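Local coordinates for lectin (Cicer arietinum, PDB 3V6N), which agglutinates red blood cells and holds calcium and sodium ions in a four-bladed hemopexin-type beta-propeller, at residues Arg14-Tyr19 against Tyr31-Ser36; Asn23-Leu28 against Pro44-Asp49; Asn81-Ile86 against Lys102-Met107; Ser156-Phe161 against Ile168-Met173. All blocks are in the same frame, centred on the assembly; numbering follows the deposited sequence.

The four contacts are spread round a propeller whose axis carries the calcium and sodium ions. Contacts 1 and 2 share one sheet, meeting through strands 17-22 and 25-30, with centres about 19 Å apart. Contact 3 repeats the strand-then-helix arrangement of contact 2 in the next sheet, its centre about 21 Å away from that of contact 2 and about 29 Å from that of contact 1. Contact 4 belongs to the passage between the last two sheets. It comes nearest to the metals: the side chain of Met173 lies about 8 Å from the calcium and about 6 Å from that of its ligand Asp174. In contact 3, the side chain of Ile104 lies about 7 Å from that of another ligand, Asp65.

Contact 1: Arg14-Tyr19 against Tyr31-Ser36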
loop_
_atom_site.group_PDB
_atom_site.type_symbol
_atom_site.label_atom_id
_atom_site.label_comp_id
_atom_site.label_asym_id
_atom_site.label_seq_id
_atom_site.Cartn_x
_atom_site.Cartn_y
_atom_site.Cartn_z
ATOM N N ARG A 14 27.827 -4.991 -3.625
ATOM C CA ARG A 14 29.114 -4.337 -3.910
ATOM C C ARG A 14 29.886 -4.035 -2.599
ATOM O O ARG A 14 29.308 -3.493 -1.644
ATOM C CB ARG A 14 28.900 -3.045 -4.705
ATOM C CG ARG A 14 28.124 -3.234 -6.008
ATOM C CD ARG A 14 29.020 -3.941 -7.007
ATOM N NE ARG A 14 28.355 -4.226 -8.275
ATOM C CZ ARG A 14 28.457 -3.470 -9.361
ATOM N NH1 ARG A 14 29.185 -2.355 -9.347
ATOM N NH2 ARG A 14 27.823 -3.841 -10.464
ATOM N N ASN A 15 31.176 -4.391 -2.580
ATOM C CA ASN A 15 32.070 -4.148 -1.444
ATOM C C ASN A 15 31.979 -2.726 -0.893
ATOM O O ASN A 15 32.084 -1.756 -1.645
ATOM C CB ASN A 15 33.544 -4.446 -1.828
ATOM C CG ASN A 15 33.800 -5.925 -2.160
ATOM O OD1 ASN A 15 32.995 -6.799 -1.840
ATOM N ND2 ASN A 15 34.950 -6.207 -2.805
ATOM N N ASN A 16 31.748 -2.612 0.417
ATOM C CA ASN A 16 31.762 -1.315 1.129
ATOM C C ASN A 16 30.724 -0.278 0.682
ATOM O O ASN A 16 30.917 0.912 0.884
ATOM C CB ASN A 16 33.183 -0.701 1.165
ATOM C CG ASN A 16 34.210 -1.641 1.781
ATOM O OD1 ASN A 16 33.877 -2.491 2.593
ATOM N ND2 ASN A 16 35.445 -1.514 1.371
ATOM N N GLU A 17 29.613 -0.737 0.111
ATOM C CA GLU A 17 28.521 0.153 -0.282
ATOM C C GLU A 17 27.256 -0.166 0.506
ATOM O O GLU A 17 26.976 -1.337 0.794
ATOM C CB GLU A 17 28.247 0.056 -1.791
ATOM C CG GLU A 17 29.448 0.492 -2.632
ATOM C CD GLU A 17 29.177 0.543 -4.128
ATOM O OE1 GLU A 17 27.994 0.607 -4.554
ATOM O OE2 GLU A 17 30.167 0.536 -4.887
ATOM N N ALA A 18 26.506 0.873 0.868
ATOM C CA ALA A 18 25.207 0.680 1.537
ATOM C C ALA A 18 24.220 1.748 1.093
ATOM O O ALA A 18 24.614 2.885 0.821
ATOM C CB ALA A 18 25.353 0.681 3.067
ATOM N N TYR A 19 22.952 1.354 1.008
ATOM C CA TYR A 19 21.830 2.236 0.692
ATOM C C TYR A 19 21.181 2.699 1.997
ATOM O O TYR A 19 20.864 1.890 2.872
ATOM C CB TYR A 19 20.791 1.490 -0.177
ATOM C CG TYR A 19 21.323 1.060 -1.532
ATOM C CD1 TYR A 19 21.163 1.872 -2.653
ATOM C CD2 TYR A 19 22.021 -0.138 -1.682
ATOM C CE1 TYR A 19 21.672 1.494 -3.905
ATOM C CE2 TYR A 19 22.520 -0.537 -2.923
ATOM C CZ TYR A 19 22.363 0.293 -4.027
ATOM O OH TYR A 19 22.870 -0.099 -5.247
ATOM N N TYR A 31 30.836 3.497 2.403
ATOM C CA TYR A 31 30.883 3.833 3.829
ATOM C C TYR A 31 32.253 3.635 4.479
ATOM O O TYR A 31 32.401 3.903 5.671
ATOM C CB TYR A 31 29.761 3.129 4.600
ATOM C CG TYR A 31 29.855 1.621 4.645
ATOM C CD1 TYR A 31 29.286 0.835 3.636
ATOM C CD2 TYR A 31 30.491 0.983 5.705
ATOM C CE1 TYR A 31 29.366 -0.539 3.678
ATOM C CE2 TYR A 31 30.575 -0.387 5.758
ATOM C CZ TYR A 31 30.007 -1.143 4.753
ATOM O OH TYR A 31 30.084 -2.507 4.828
ATOM N N ALA A 32 33.241 3.206 3.689
ATOM C CA ALA A 32 34.658 3.166 4.090
ATOM C C ALA A 32 34.925 2.708 5.546
ATOM O O ALA A 32 35.364 3.497 6.397
ATOM C CB ALA A 32 35.305 4.513 3.816
ATOM N N PRO A 33 34.648 1.424 5.837
ATOM C CA PRO A 33 34.860 0.861 7.180
ATOM C C PRO A 33 36.329 0.847 7.659
ATOM O O PRO A 33 36.571 0.788 8.872
ATOM C CB PRO A 33 34.336 -0.576 7.041
ATOM C CG PRO A 33 34.447 -0.880 5.571
ATOM C CD PRO A 33 34.092 0.424 4.904
ATOM N N GLY A 34 37.293 0.896 6.738
ATOM C CA GLY A 34 38.714 0.792 7.124
ATOM C C GLY A 34 39.587 1.965 6.700
ATOM O O GLY A 34 40.798 1.941 6.875
ATOM N N THR A 35 38.942 3.003 6.188
ATOM C CA THR A 35 39.580 4.111 5.502
ATOM C C THR A 35 38.780 5.384 5.853
ATOM O O THR A 35 37.617 5.295 6.258
ATOM C CB THR A 35 39.552 3.790 3.984
ATOM O OG1 THR A 35 40.780 3.148 3.589
ATOM C CG2 THR A 35 39.308 4.979 3.153
ATOM N N SER A 36 39.391 6.557 5.698
ATOM C CA SER A 36 38.672 7.813 5.919
ATOM C C SER A 36 38.097 8.440 4.637
ATOM O O SER A 36 37.705 9.609 4.631
ATOM C CB SER A 36 39.555 8.812 6.675
ATOM O OG SER A 36 40.702 9.144 5.905
#
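The meeting of Asn16 with Tyr31 and Pro33 is a turn-against-loop contact, set where the hairpin of strands 17-22 and 25-30 opens. Arg14 to Glu17 form a type II turn leading into the first strand, and the chain from Tyr31 onward is the loop that follows the second. One backbone bond crosses, from Tyr31 N to Asn16 O (3.0 Å, 152° at the hydrogen), and it carries on the pairing made deeper in the hairpin by Ala18 and Leu29. The aromatic ring packs alongside this bond. With CG held between the backbone N and the carbonyl carbon (chi1 65°), it turns back along the turn, bringing Tyr31 CE1 to 3.3 Å from Asn16 C and 3.6 Å from Glu17 N. Ala18 N sits at the edge of the ring, and Ala18 CB touches Tyr31 CD1 at 4.0 Å. Farther out, the amide of Asn16 crosses the proline at a slant, OD1 lying 3.4 Å from Pro33 CG. Beyond the segments, Tyr31 OH bonds to His180 N and the ring meets Phe177 edge-to-face, while Tyr31 O accepts a hydrogen bond from Trp217 NE1. Tyr31 thus fits between its own hairpin and the sheet that begins with strand 175-178.

Contact 2: Asn23-Leu28 against Pro44-Asp49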
loop_
_atom_site.group_PDB
_atom_site.type_symbol
_atom_site.label_atom_id
_atom_site.label_comp_id
_atom_site.label_asym_id
_atom_site.label_seq_id
_atom_site.Cartn_x
_atom_site.Cartn_y
_atom_site.Cartn_z
ATOM N N ASN A 23 13.403 9.846 4.772
ATOM C CA ASN A 23 12.077 10.260 4.320
ATOM C C ASN A 23 11.670 9.460 3.069
ATOM O O ASN A 23 11.643 8.227 3.102
ATOM C CB ASN A 23 12.031 11.786 4.078
ATOM C CG ASN A 23 12.392 12.598 5.322
ATOM O OD1 ASN A 23 12.155 12.173 6.450
ATOM N ND2 ASN A 23 12.949 13.775 5.117
ATOM N N ASP A 24 11.400 10.153 1.964
ATOM C CA ASP A 24 11.064 9.509 0.705
ATOM C C ASP A 24 12.255 9.503 -0.275
ATOM O O ASP A 24 12.085 9.339 -1.484
ATOM C CB ASP A 24 9.812 10.153 0.086
ATOM C CG ASP A 24 9.970 11.656 -0.169
ATOM O OD1 ASP A 24 10.892 12.294 0.378
ATOM O OD2 ASP A 24 9.159 12.202 -0.931
ATOM N N LYS A 25 13.450 9.669 0.273
ATOM C CA LYS A 25 14.666 9.752 -0.513
ATOM C C LYS A 25 15.668 8.669 -0.104
ATOM O O LYS A 25 15.471 7.945 0.898
ATOM C CB LYS A 25 15.313 11.139 -0.357
ATOM C CG LYS A 25 14.510 12.290 -0.977
ATOM C CD LYS A 25 15.343 13.569 -0.972
ATOM C CE LYS A 25 14.650 14.741 -1.665
ATOM N NZ LYS A 25 15.670 15.719 -2.154
ATOM N N TYR A 26 16.744 8.572 -0.879
ATOM C CA TYR A 26 17.862 7.720 -0.524
ATOM C C TYR A 26 19.214 8.246 -1.004
ATOM O O TYR A 26 19.290 9.102 -1.905
ATOM C CB TYR A 26 17.648 6.300 -1.047
ATOM C CG TYR A 26 17.902 6.111 -2.525
ATOM C CD1 TYR A 26 16.988 6.571 -3.481
ATOM C CD2 TYR A 26 19.031 5.442 -2.969
ATOM C CE1 TYR A 26 17.207 6.382 -4.836
ATOM C CE2 TYR A 26 19.263 5.247 -4.330
ATOM C CZ TYR A 26 18.350 5.723 -5.253
ATOM O OH TYR A 26 18.562 5.520 -6.596
ATOM N N VAL A 27 20.254 7.685 -0.391
ATOM C CA VAL A 27 21.646 7.855 -0.777
ATOM C C VAL A 27 22.325 6.480 -0.899
ATOM O O VAL A 27 22.057 5.550 -0.114
ATOM C CB VAL A 27 22.380 8.734 0.272
ATOM C CG1 VAL A 27 23.888 8.611 0.183
ATOM C CG2 VAL A 27 21.968 10.195 0.113
ATOM N N LEU A 28 23.201 6.359 -1.889
ATOM C CA LEU A 28 24.100 5.230 -1.982
ATOM C C LEU A 28 25.445 5.692 -1.474
ATOM O O LEU A 28 26.031 6.634 -2.027
ATOM C CB LEU A 28 24.239 4.755 -3.434
ATOM C CG LEU A 28 25.347 3.712 -3.724
ATOM C CD1 LEU A 28 25.242 2.495 -2.809
ATOM C CD2 LEU A 28 25.313 3.297 -5.198
ATOM N N PRO A 44 21.633 12.660 -2.861
ATOM C CA PRO A 44 20.307 12.168 -2.492
ATOM C C PRO A 44 19.287 12.256 -3.632
ATOM O O PRO A 44 19.258 13.223 -4.402
ATOM C CB PRO A 44 19.912 13.027 -1.274
ATOM C CG PRO A 44 20.793 14.232 -1.342
ATOM C CD PRO A 44 22.038 13.851 -2.098
ATOM N N SER A 45 18.474 11.210 -3.739
ATOM C CA SER A 45 17.532 11.064 -4.827
ATOM C C SER A 45 16.181 10.603 -4.278
ATOM O O SER A 45 16.131 9.850 -3.314
ATOM C CB SER A 45 18.086 10.031 -5.813
ATOM O OG SER A 45 17.104 9.615 -6.750
ATOM N N PHE A 46 15.085 11.023 -4.895
ATOM C CA PHE A 46 13.798 10.416 -4.548
ATOM C C PHE A 46 13.817 8.927 -4.873
ATOM O O PHE A 46 14.362 8.532 -5.907
ATOM C CB PHE A 46 12.651 11.084 -5.301
ATOM C CG PHE A 46 12.314 12.446 -4.790
ATOM C CD1 PHE A 46 11.669 12.601 -3.567
ATOM C CD2 PHE A 46 12.653 13.578 -5.525
ATOM C CE1 PHE A 46 11.351 13.860 -3.084
ATOM C CE2 PHE A 46 12.344 14.848 -5.051
ATOM C CZ PHE A 46 11.688 14.991 -3.826
ATOM N N VAL A 47 13.242 8.106 -3.996
ATOM C CA VAL A 47 13.103 6.674 -4.284
ATOM C C VAL A 47 12.444 6.457 -5.658
ATOM O O VAL A 47 12.920 5.655 -6.453
ATOM C CB VAL A 47 12.308 5.914 -3.191
ATOM C CG1 VAL A 47 11.993 4.497 -3.662
ATOM C CG2 VAL A 47 13.072 5.886 -1.856
ATOM N N ARG A 48 11.363 7.188 -5.919
ATOM C CA ARG A 48 10.597 7.080 -7.162
ATOM C C ARG A 48 11.400 7.408 -8.425
ATOM O O ARG A 48 11.065 6.926 -9.510
ATOM C CB ARG A 48 9.336 7.955 -7.101
ATOM C CG ARG A 48 9.546 9.433 -7.415
ATOM C CD ARG A 48 8.259 10.243 -7.233
ATOM N NE ARG A 48 7.910 10.288 -5.812
ATOM C CZ ARG A 48 8.086 11.336 -5.006
ATOM N NH1 ARG A 48 8.575 12.476 -5.482
ATOM N NH2 ARG A 48 7.748 11.240 -3.715
ATOM N N ASP A 49 12.441 8.227 -8.294
ATOM C CA ASP A 49 13.262 8.580 -9.457
ATOM C C ASP A 49 14.415 7.615 -9.629
ATOM O O ASP A 49 14.774 7.289 -10.756
ATOM C CB ASP A 49 13.796 10.005 -9.350
ATOM C CG ASP A 49 12.688 11.038 -9.322
ATOM O OD1 ASP A 49 11.672 10.833 -10.006
ATOM O OD2 ASP A 49 12.818 12.046 -8.603
HETATM O O HOH W 1 10.209 8.725 -3.672
#
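Tyr26 and Ser45 form the tightly packed half of this contact, an antiparallel hydrogen-bonded pair where strand 43-46 runs beside strand 25-30. Tyr26 N gives to Ser45 O at 2.8 Å and Ser45 N to Tyr26 O at 2.9 Å. One step on, the nearly straight bond from Val47 N to Asp24 O (3.0 Å, 174°) ties the first residue of helix 47-50 back to the loop before the strand. The ring of Tyr26 is buried on the same face as Ser45: its edge meets Phe46 O in plane, and CE1 lies 3.8 Å from Ser45 OG. Phe46 O itself accepts from Ser45 OG and Asp49 N, which reach it from opposite faces of its plane.

The other half is looser and lies nearer solvent. Lys25, extended beyond CG, crosses one face of the Phe46 ring, with CE 3.9 Å from the centroid in a CH-pi contact and NZ making a cation-pi contact over the same face. Arg48 NH1 lies over the opposite face, and the carboxylate of Asp24 stands at the edge, its plane 81° from that of the ring. Asp24 OD2 forms a salt bridge with Arg48 NH2 at 3.3 Å, its hydrogen bond weak and bent (130°), and a water links Asp24 O to Arg48 N. Arg48 NE is held by Gly60 O. Lys25 and Arg48 over opposite faces of the Phe46 ring, with the carboxylate at its edge, probably complement the ring's charge distribution and add to a salt bridge whose own hydrogen bond is weak.

Contact 3: Asn81-Ile86 against Lys102-Met107; sequences NFCARI and KKIADM
Backbone hydrogen bonds hold Cys83 against Lys102: Cys83 N gives to Lys102 O at 2.8 Å and Lys102 N to Cys83 O at 2.9 Å, as an antiparallel hydrogen-bonded pair should. A third bond, from Ile104 N to Asn81 O (2.8 Å, 158°), joins the start of helix 104-107 to the residue before strand 82-87, and Ile104 CG1 rests against the same carbonyl, 3.4 Å from Asn81 O.

Side-chain packing falls into two groups. On the face bearing Cys83, the thiol meets Met107, whose chain bends at chi2 and chi3 (86° and 82°) and so curls its methyl back to place CE 3.6 Å from Cys83 SG. Where strand 82-87 begins and strand 96-103 ends, Phe82 and Lys103 run alongside each other, CE2 to CG at 3.7 Å, while Asn81 CG sits over one face of the ring, toward the rim.

Polar contacts reach outward. Lys103 NZ makes a salt bridge with Glu80 of the second subunit, whose Tyr62 OH also bonds to Lys103 N and Asp106 OD2, making this corner part of the dimer interface. A last strand that hydrogen-bonds to its neighbour and passes directly into a short helix is characteristic of the blades of a hemopexin-type beta-propeller.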
loop_
_atom_site.group_PDB
_atom_site.type_symbol
_atom_site.label_atom_id
_atom_site.label_comp_id
_atom_site.label_asym_id
_atom_site.label_seq_id
_atom_site.Cartn_x
_atom_site.Cartn_y
_atom_site.Cartn_z
ATOM N N ASN A 81 2.778 -1.431 7.360
ATOM C CA ASN A 81 2.454 -2.864 7.387
ATOM C C ASN A 81 2.672 -3.667 6.082
ATOM O O ASN A 81 2.315 -4.833 6.010
ATOM C CB ASN A 81 1.087 -3.117 8.059
ATOM C CG ASN A 81 -0.089 -3.003 7.114
ATOM O OD1 ASN A 81 -1.251 -3.002 7.543
ATOM N ND2 ASN A 81 0.188 -2.971 5.832
ATOM N N PHE A 82 3.296 -3.047 5.082
ATOM C CA PHE A 82 3.527 -3.685 3.777
ATOM C C PHE A 82 5.005 -3.941 3.516
ATOM O O PHE A 82 5.853 -3.205 3.991
ATOM C CB PHE A 82 2.948 -2.827 2.644
ATOM C CG PHE A 82 1.459 -2.649 2.730
ATOM C CD1 PHE A 82 0.912 -1.543 3.374
ATOM C CD2 PHE A 82 0.600 -3.607 2.200
ATOM C CE1 PHE A 82 -0.468 -1.387 3.468
ATOM C CE2 PHE A 82 -0.770 -3.451 2.293
ATOM C CZ PHE A 82 -1.302 -2.339 2.933
ATOM N N CYS A 83 5.300 -4.991 2.752
ATOM C CA CYS A 83 6.662 -5.291 2.362
ATOM C C CYS A 83 6.748 -5.831 0.933
ATOM O O CYS A 83 5.741 -6.227 0.343
ATOM C CB CYS A 83 7.300 -6.280 3.346
ATOM S SG CYS A 83 6.419 -7.836 3.501
ATOM N N ALA A 84 7.952 -5.825 0.383
ATOM C CA ALA A 84 8.184 -6.377 -0.949
ATOM C C ALA A 84 9.594 -6.944 -1.030
ATOM O O ALA A 84 10.490 -6.500 -0.299
ATOM C CB ALA A 84 7.963 -5.309 -2.029
ATOM N N ARG A 85 9.784 -7.935 -1.895
ATOM C CA ARG A 85 11.127 -8.420 -2.215
ATOM C C ARG A 85 11.565 -7.801 -3.543
ATOM O O ARG A 85 10.873 -7.945 -4.555
ATOM C CB ARG A 85 11.154 -9.949 -2.300
ATOM C CG ARG A 85 12.569 -10.506 -2.369
ATOM C CD ARG A 85 12.634 -11.765 -3.218
ATOM N NE ARG A 85 11.994 -12.947 -2.635
ATOM C CZ ARG A 85 12.580 -13.848 -1.828
ATOM N NH1 ARG A 85 13.849 -13.706 -1.432
ATOM N NH2 ARG A 85 11.882 -14.908 -1.395
ATOM N N ILE A 86 12.683 -7.084 -3.543
ATOM C CA ILE A 86 13.132 -6.448 -4.781
ATOM C C ILE A 86 14.518 -6.905 -5.264
ATOM O O ILE A 86 15.358 -7.339 -4.474
ATOM C CB ILE A 86 13.130 -4.897 -4.711
ATOM C CG1 ILE A 86 14.071 -4.386 -3.593
ATOM C CG2 ILE A 86 11.712 -4.345 -4.605
ATOM C CD1 ILE A 86 14.478 -2.933 -3.768
ATOM N N LYS A 102 3.047 -7.117 -0.233
ATOM C CA LYS A 102 2.173 -7.943 0.593
ATOM C C LYS A 102 2.134 -7.343 1.994
ATOM O O LYS A 102 3.094 -6.705 2.427
ATOM C CB LYS A 102 2.731 -9.369 0.690
ATOM C CG LYS A 102 2.175 -10.349 -0.326
ATOM C CD LYS A 102 3.203 -11.426 -0.659
ATOM C CE LYS A 102 2.568 -12.784 -0.933
ATOM N NZ LYS A 102 1.570 -12.720 -2.030
ATOM N N LYS A 103 1.036 -7.559 2.710
ATOM C CA LYS A 103 1.012 -7.268 4.147
ATOM C C LYS A 103 2.070 -8.120 4.853
ATOM O O LYS A 103 2.351 -9.256 4.437
ATOM C CB LYS A 103 -0.373 -7.549 4.726
ATOM C CG LYS A 103 -1.417 -6.536 4.291
ATOM C CD LYS A 103 -2.826 -7.044 4.547
ATOM C CE LYS A 103 -3.863 -6.079 3.982
ATOM N NZ LYS A 103 -5.128 -6.135 4.760
ATOM N N ILE A 104 2.667 -7.572 5.906
ATOM C CA ILE A 104 3.662 -8.320 6.705
ATOM C C ILE A 104 3.167 -9.711 7.161
ATOM O O ILE A 104 3.902 -10.694 7.074
ATOM C CB ILE A 104 4.173 -7.488 7.903
ATOM C CG1 ILE A 104 5.033 -6.326 7.377
ATOM C CG2 ILE A 104 4.954 -8.370 8.890
ATOM C CD1 ILE A 104 5.334 -5.236 8.382
ATOM N N ALA A 105 1.916 -9.772 7.605
ATOM C CA ALA A 105 1.293 -11.006 8.085
ATOM C C ALA A 105 1.180 -12.079 7.005
ATOM O O ALA A 105 1.189 -13.266 7.321
ATOM C CB ALA A 105 -0.085 -10.718 8.679
ATOM N N ASP A 106 1.058 -11.663 5.744
ATOM C CA ASP A 106 0.969 -12.596 4.623
ATOM C C ASP A 106 2.335 -13.080 4.178
ATOM O O ASP A 106 2.462 -14.180 3.655
ATOM C CB ASP A 106 0.250 -11.959 3.427
ATOM C CG ASP A 106 -1.251 -11.794 3.661
ATOM O OD1 ASP A 106 -1.815 -12.438 4.572
ATOM O OD2 ASP A 106 -1.871 -10.999 2.936
ATOM N N MET A 107 3.354 -12.250 4.355
ATOM C CA MET A 107 4.711 -12.644 3.985
ATOM C C MET A 107 5.367 -13.446 5.113
ATOM O O MET A 107 6.142 -14.360 4.847
ATOM C CB MET A 107 5.536 -11.403 3.648
ATOM C CG MET A 107 6.815 -11.681 2.881
ATOM S SD MET A 107 6.542 -11.759 1.103
ATOM C CE MET A 107 6.542 -10.024 0.665
#

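Contact 4: Ser156-Phe161 against Ile168-Met173; sequences SISDGF and IFEAGM
Phe169, whose carbonyl O lies 4.0 Å from Ile157 CD1, turns its ring away from the contact; Ile168 CG1 sits over one face, offset toward the rim. The other ring, that of Phe161, has Ile157 O at its edge, in plane, and meets Tyr140 edge-to-face. Neither ring makes the crossing, which falls to aliphatic chains. Ile157 and Met173 reach toward each other tip to tip, Met173 CE touching Ile157 CG2 at 3.7 Å and CD1 at 3.8 Å. A bend at chi2 (140°) turns the Met173 chain toward Ile157, and both side chains also rest on Phe135 of strand 131-136.

No direct hydrogen bond joins the segments. Instead a water bridges them, accepting from Ser158 N at 3.0 Å and donating to Glu170 O at 2.8 Å. Beside it Ser158 OG packs against Glu170 CG at 3.7 Å, while Glu170 OE1 bonds to Gly166 N, within the connecting chain.

Helix 157-160 follows the outermost strand of one sheet, and the chain from Ile168 onward leads to the innermost strand of the next, with the calcium ligand Asp174 just ahead of that strand. Such a passage from blade rim to central metal site is what the hemopexin beta-propeller repeats from one blade to the next.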
loop_
_atom_site.group_PDB
_atom_site.type_symbol
_atom_site.label_atom_id
_atom_site.label_comp_id
_atom_site.label_asym_id
_atom_site.label_seq_id
_atom_site.Cartn_x
_atom_site.Cartn_y
_atom_site.Cartn_z
ATOM N N SER A 156 13.318 -9.279 24.541
ATOM C CA SER A 156 13.825 -7.935 24.750
ATOM C C SER A 156 15.201 -7.774 24.037
ATOM O O SER A 156 16.033 -8.697 24.040
ATOM C CB SER A 156 13.898 -7.605 26.255
ATOM O OG SER A 156 12.586 -7.488 26.854
ATOM N N ILE A 157 15.404 -6.619 23.400
ATOM C CA ILE A 157 16.692 -6.250 22.789
ATOM C C ILE A 157 17.866 -6.484 23.756
ATOM O O ILE A 157 18.911 -7.022 23.367
ATOM C CB ILE A 157 16.686 -4.774 22.307
ATOM C CG1 ILE A 157 15.837 -4.619 21.027
ATOM C CG2 ILE A 157 18.106 -4.264 22.105
ATOM C CD1 ILE A 157 15.771 -3.206 20.463
ATOM N N SER A 158 17.659 -6.092 25.012
ATOM C CA SER A 158 18.608 -6.313 26.112
ATOM C C SER A 158 18.936 -7.773 26.462
ATOM O O SER A 158 19.989 -8.030 27.052
ATOM C CB SER A 158 18.133 -5.586 27.370
ATOM O OG SER A 158 18.754 -4.327 27.394
ATOM N N ASP A 159 18.034 -8.704 26.155
ATOM C CA ASP A 159 18.311 -10.124 26.361
ATOM C C ASP A 159 19.385 -10.588 25.392
ATOM O O ASP A 159 20.279 -11.334 25.774
ATOM C CB ASP A 159 17.067 -11.010 26.151
ATOM C CG ASP A 159 15.975 -10.769 27.177
ATOM O OD1 ASP A 159 16.263 -10.245 28.269
ATOM O OD2 ASP A 159 14.803 -11.109 26.882
ATOM N N GLY A 160 19.285 -10.155 24.134
ATOM C CA GLY A 160 20.175 -10.631 23.080
ATOM C C GLY A 160 21.396 -9.767 22.876
ATOM O O GLY A 160 22.423 -10.245 22.397
ATOM N N PHE A 161 21.292 -8.495 23.245
ATOM C CA PHE A 161 22.384 -7.550 23.076
ATOM C C PHE A 161 22.612 -6.791 24.395
ATOM O O PHE A 161 22.266 -5.601 24.502
ATOM C CB PHE A 161 22.073 -6.580 21.927
ATOM C CG PHE A 161 21.748 -7.256 20.613
ATOM C CD1 PHE A 161 20.455 -7.679 20.328
ATOM C CD2 PHE A 161 22.740 -7.453 19.651
ATOM C CE1 PHE A 161 20.154 -8.299 19.115
ATOM C CE2 PHE A 161 22.443 -8.057 18.422
ATOM C CZ PHE A 161 21.146 -8.479 18.155
ATOM N N ILE A 168 20.913 4.713 24.438
ATOM C CA ILE A 168 19.677 5.124 23.737
ATOM C C ILE A 168 19.024 3.996 22.909
ATOM O O ILE A 168 17.836 4.069 22.577
ATOM C CB ILE A 168 19.889 6.367 22.821
ATOM C CG1 ILE A 168 20.905 6.063 21.707
ATOM C CG2 ILE A 168 20.306 7.585 23.642
ATOM C CD1 ILE A 168 21.008 7.145 20.648
ATOM N N PHE A 169 19.788 2.960 22.589
ATOM C CA PHE A 169 19.286 1.848 21.777
ATOM C C PHE A 169 18.476 0.809 22.557
ATOM O O PHE A 169 17.874 -0.090 21.964
ATOM C CB PHE A 169 20.449 1.168 21.044
ATOM C CG PHE A 169 21.179 2.077 20.102
ATOM C CD1 PHE A 169 20.592 2.470 18.894
ATOM C CD2 PHE A 169 22.448 2.563 20.424
ATOM C CE1 PHE A 169 21.265 3.315 18.023
ATOM C CE2 PHE A 169 23.124 3.407 19.549
ATOM C CZ PHE A 169 22.532 3.786 18.351
ATOM N N GLU A 170 18.454 0.947 23.879
ATOM C CA GLU A 170 17.798 -0.012 24.751
ATOM C C GLU A 170 16.302 -0.152 24.444
ATOM O O GLU A 170 15.753 -1.248 24.497
ATOM C CB GLU A 170 18.009 0.403 26.210
ATOM C CG GLU A 170 17.860 -0.712 27.222
ATOM C CD GLU A 170 17.735 -0.192 28.640
ATOM O OE1 GLU A 170 18.483 0.740 29.020
ATOM O OE2 GLU A 170 16.876 -0.724 29.378
ATOM N N ALA A 171 15.650 0.953 24.113
ATOM C CA ALA A 171 14.214 0.924 23.841
ATOM C C ALA A 171 13.877 0.977 22.353
ATOM O O ALA A 171 12.713 1.080 21.991
ATOM C CB ALA A 171 13.501 2.044 24.591
ATOM N N GLY A 172 14.882 0.893 21.485
ATOM C CA GLY A 172 14.606 0.908 20.049
ATOM C C GLY A 172 15.702 1.406 19.128
ATOM O O GLY A 172 16.639 2.105 19.546
ATOM N N MET A 173 15.559 1.026 17.863
ATOM C CA MET A 173 16.464 1.394 16.793
ATOM C C MET A 173 15.648 1.878 15.602
ATOM O O MET A 173 14.578 1.350 15.339
ATOM C CB MET A 173 17.321 0.191 16.415
ATOM C CG MET A 173 18.273 -0.156 17.536
ATOM S SD MET A 173 18.450 -1.923 17.776
ATOM C CE MET A 173 19.156 -1.929 19.422
HETATM O O HOH W 2 15.579 -3.897 25.307
#